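Local coordinates for protein Bacint_00347 (Bacteroides intestinalis DSM 17393, PDB 5MUM) that is a beta-propeller glycoside hydrolase, probably a rhamnosidase that cleaves rhamnose-containing glycans, at residues 292-297 / 314-319. Sequence-based numbering, arbitrary orientation.
Sequences WRDPDS and NRQVSD
Trp292 and Asp294, the two residues that face Asn314 and Gln316 across this small contact, both hold NH2 of Arg303, an arginine outside the two segments: the carbonyl O of Trp292 takes a hydrogen bond from it and Asp294 OD1 forms a salt bridge with it. The same arginine also meets the buried Trp292 in a cation-pi contact. Across the contact, Asn314 OD1 lies 4.1 Å from Trp292 CZ2, at the edge of the indole and near its plane. The touch is loose, of van der Waals kind. In Asn314, CG sits between the backbone N and the carbonyl carbon (chi1 68°), which swings the amide over to the indole; the two side chains run at about a right angle, their planes 58° apart. The end of the Gln316 side chain comes near the Asp294 carboxylate, both residues being partly exposed. Beyond Asp294 the chain reverses through a type I beta turn, closed by Ser297 N to Asp294 O at 3.1 Å. The contact thus joins the end of strand 286-292 and the loop after it to strand 312-316, an edge strand of the same antiparallel four-stranded propeller blade; 301-307, which carries Arg303, runs between them. Both Trp292 and Asn314 also touch Cys264 of strand 261-264, the last strand of the preceding blade.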
loop_
_atom_site.group_PDB
_atom_site.type_symbol
_atom_site.label_atom_id
_atom_site.label_comp_id
_atom_site.label_asym_id
_atom_site.label_seq_id
_atom_site.Cartn_x
_atom_site.Cartn_y
_atom_site.Cartn_z
ATOM N N TRP A 292 9.749 13.730 3.625
ATOM C CA TRP A 292 10.448 14.709 2.811
ATOM C C TRP A 292 11.393 15.480 3.692
ATOM O O TRP A 292 11.395 15.316 4.915
ATOM C CB TRP A 292 9.480 15.634 2.081
ATOM C CG TRP A 292 8.713 16.575 2.929
ATOM C CD1 TRP A 292 9.153 17.741 3.464
ATOM C CD2 TRP A 292 7.355 16.433 3.329
ATOM N NE1 TRP A 292 8.165 18.335 4.166
ATOM C CE2 TRP A 292 7.035 17.565 4.101
ATOM C CE3 TRP A 292 6.389 15.457 3.120
ATOM C CZ2 TRP A 292 5.784 17.751 4.684
ATOM C CZ3 TRP A 292 5.103 15.646 3.675
ATOM C CH2 TRP A 292 4.822 16.787 4.447
ATOM N N ARG A 293 12.167 16.344 3.053
ATOM C CA ARG A 293 13.196 17.108 3.682
ATOM C C ARG A 293 12.813 18.607 3.691
ATOM O O ARG A 293 12.360 19.135 2.677
ATOM C CB ARG A 293 14.459 16.925 2.856
ATOM C CG ARG A 293 15.718 17.251 3.571
ATOM C CD ARG A 293 16.609 18.123 2.763
ATOM N NE ARG A 293 16.696 17.884 1.365
ATOM C CZ ARG A 293 16.225 18.683 0.399
ATOM N NH1 ARG A 293 15.530 19.841 0.625
ATOM N NH2 ARG A 293 16.466 18.307 -0.828
ATOM N N ASP A 294 12.987 19.265 4.826
ATOM C CA ASP A 294 12.726 20.713 4.931
ATOM C C ASP A 294 13.748 21.477 4.090
ATOM O O ASP A 294 14.865 21.028 3.930
ATOM C CB ASP A 294 12.899 21.242 6.358
ATOM C CG ASP A 294 11.800 20.827 7.295
ATOM O OD1 ASP A 294 10.756 20.312 6.882
ATOM O OD2 ASP A 294 11.992 21.033 8.506
ATOM N N PRO A 295 13.396 22.677 3.623
ATOM C CA PRO A 295 14.381 23.459 2.850
ATOM C C PRO A 295 15.720 23.730 3.552
ATOM O O PRO A 295 16.800 23.749 2.918
ATOM C CB PRO A 295 13.623 24.745 2.577
ATOM C CG PRO A 295 12.209 24.295 2.493
ATOM C CD PRO A 295 12.091 23.326 3.644
ATOM N N ASP A 296 15.653 23.895 4.852
ATOM C CA ASP A 296 16.784 24.308 5.691
ATOM C C ASP A 296 17.499 23.098 6.320
ATOM O O ASP A 296 18.338 23.276 7.195
ATOM C CB ASP A 296 16.206 25.137 6.835
ATOM C CG ASP A 296 15.089 24.384 7.535
ATOM O OD1 ASP A 296 15.400 23.389 8.212
ATOM O OD2 ASP A 296 13.892 24.660 7.268
ATOM N N SER A 297 17.130 21.873 5.946
ATOM C CA SER A 297 17.775 20.684 6.517
ATOM C C SER A 297 18.361 19.823 5.408
ATOM O O SER A 297 17.874 19.842 4.293
ATOM C CB SER A 297 16.728 19.888 7.329
ATOM O OG SER A 297 17.283 18.710 7.884
ATOM N N ASN A 314 0.015 19.011 8.774
ATOM C CA ASN A 314 1.136 18.126 8.636
ATOM C C ASN A 314 2.043 18.240 9.866
ATOM O O ASN A 314 2.113 19.284 10.506
ATOM C CB ASN A 314 1.884 18.323 7.322
ATOM C CG ASN A 314 2.612 19.644 7.222
ATOM O OD1 ASN A 314 3.779 19.750 7.588
ATOM N ND2 ASN A 314 1.938 20.651 6.688
ATOM N N ARG A 315 2.720 17.148 10.181
ATOM C CA ARG A 315 3.572 17.101 11.326
ATOM C C ARG A 315 4.733 16.138 11.052
ATOM O O ARG A 315 4.580 15.106 10.383
ATOM C CB ARG A 315 2.769 16.632 12.514
ATOM C CG ARG A 315 3.526 16.615 13.805
ATOM C CD ARG A 315 2.635 16.146 14.935
ATOM N NE ARG A 315 3.416 16.148 16.156
ATOM C CZ ARG A 315 3.094 15.559 17.295
ATOM N NH1 ARG A 315 1.957 14.886 17.452
ATOM N NH2 ARG A 315 3.947 15.664 18.299
ATOM N N GLN A 316 5.871 16.488 11.614
ATOM C CA GLN A 316 7.059 15.681 11.546
ATOM C C GLN A 316 6.902 14.591 12.588
ATOM O O GLN A 316 6.539 14.847 13.756
ATOM C CB GLN A 316 8.305 16.551 11.781
ATOM C CG GLN A 316 9.596 15.788 11.532
ATOM C CD GLN A 316 10.849 16.613 11.655
ATOM O OE1 GLN A 316 11.807 16.215 12.361
ATOM N NE2 GLN A 316 10.898 17.719 10.942
ATOM N N VAL A 317 7.180 13.367 12.185
ATOM C CA VAL A 317 7.008 12.216 13.071
ATOM C C VAL A 317 8.336 11.826 13.683
ATOM O O VAL A 317 8.393 11.469 14.866
ATOM C CB VAL A 317 6.427 11.043 12.272
ATOM C CG1 VAL A 317 6.276 9.770 13.106
ATOM C CG2 VAL A 317 5.108 11.467 11.665
ATOM N N SER A 318 9.379 11.846 12.856
ATOM C CA SER A 318 10.684 11.380 13.234
ATOM C C SER A 318 11.598 12.505 13.730
ATOM O O SER A 318 11.269 13.684 13.642
ATOM C CB SER A 318 11.338 10.699 12.032
ATOM O OG SER A 318 11.466 11.576 10.927
ATOM N N ASP A 319 12.750 12.112 14.257
ATOM C CA ASP A 319 13.749 13.072 14.740
ATOM C C ASP A 319 15.111 12.546 14.283
ATOM O O ASP A 319 16.024 12.239 15.093
ATOM C CB ASP A 319 13.612 13.189 16.258
ATOM C CG ASP A 319 14.613 14.138 16.888
ATOM O OD1 ASP A 319 14.986 15.187 16.301
ATOM O OD2 ASP A 319 15.022 13.810 18.016
#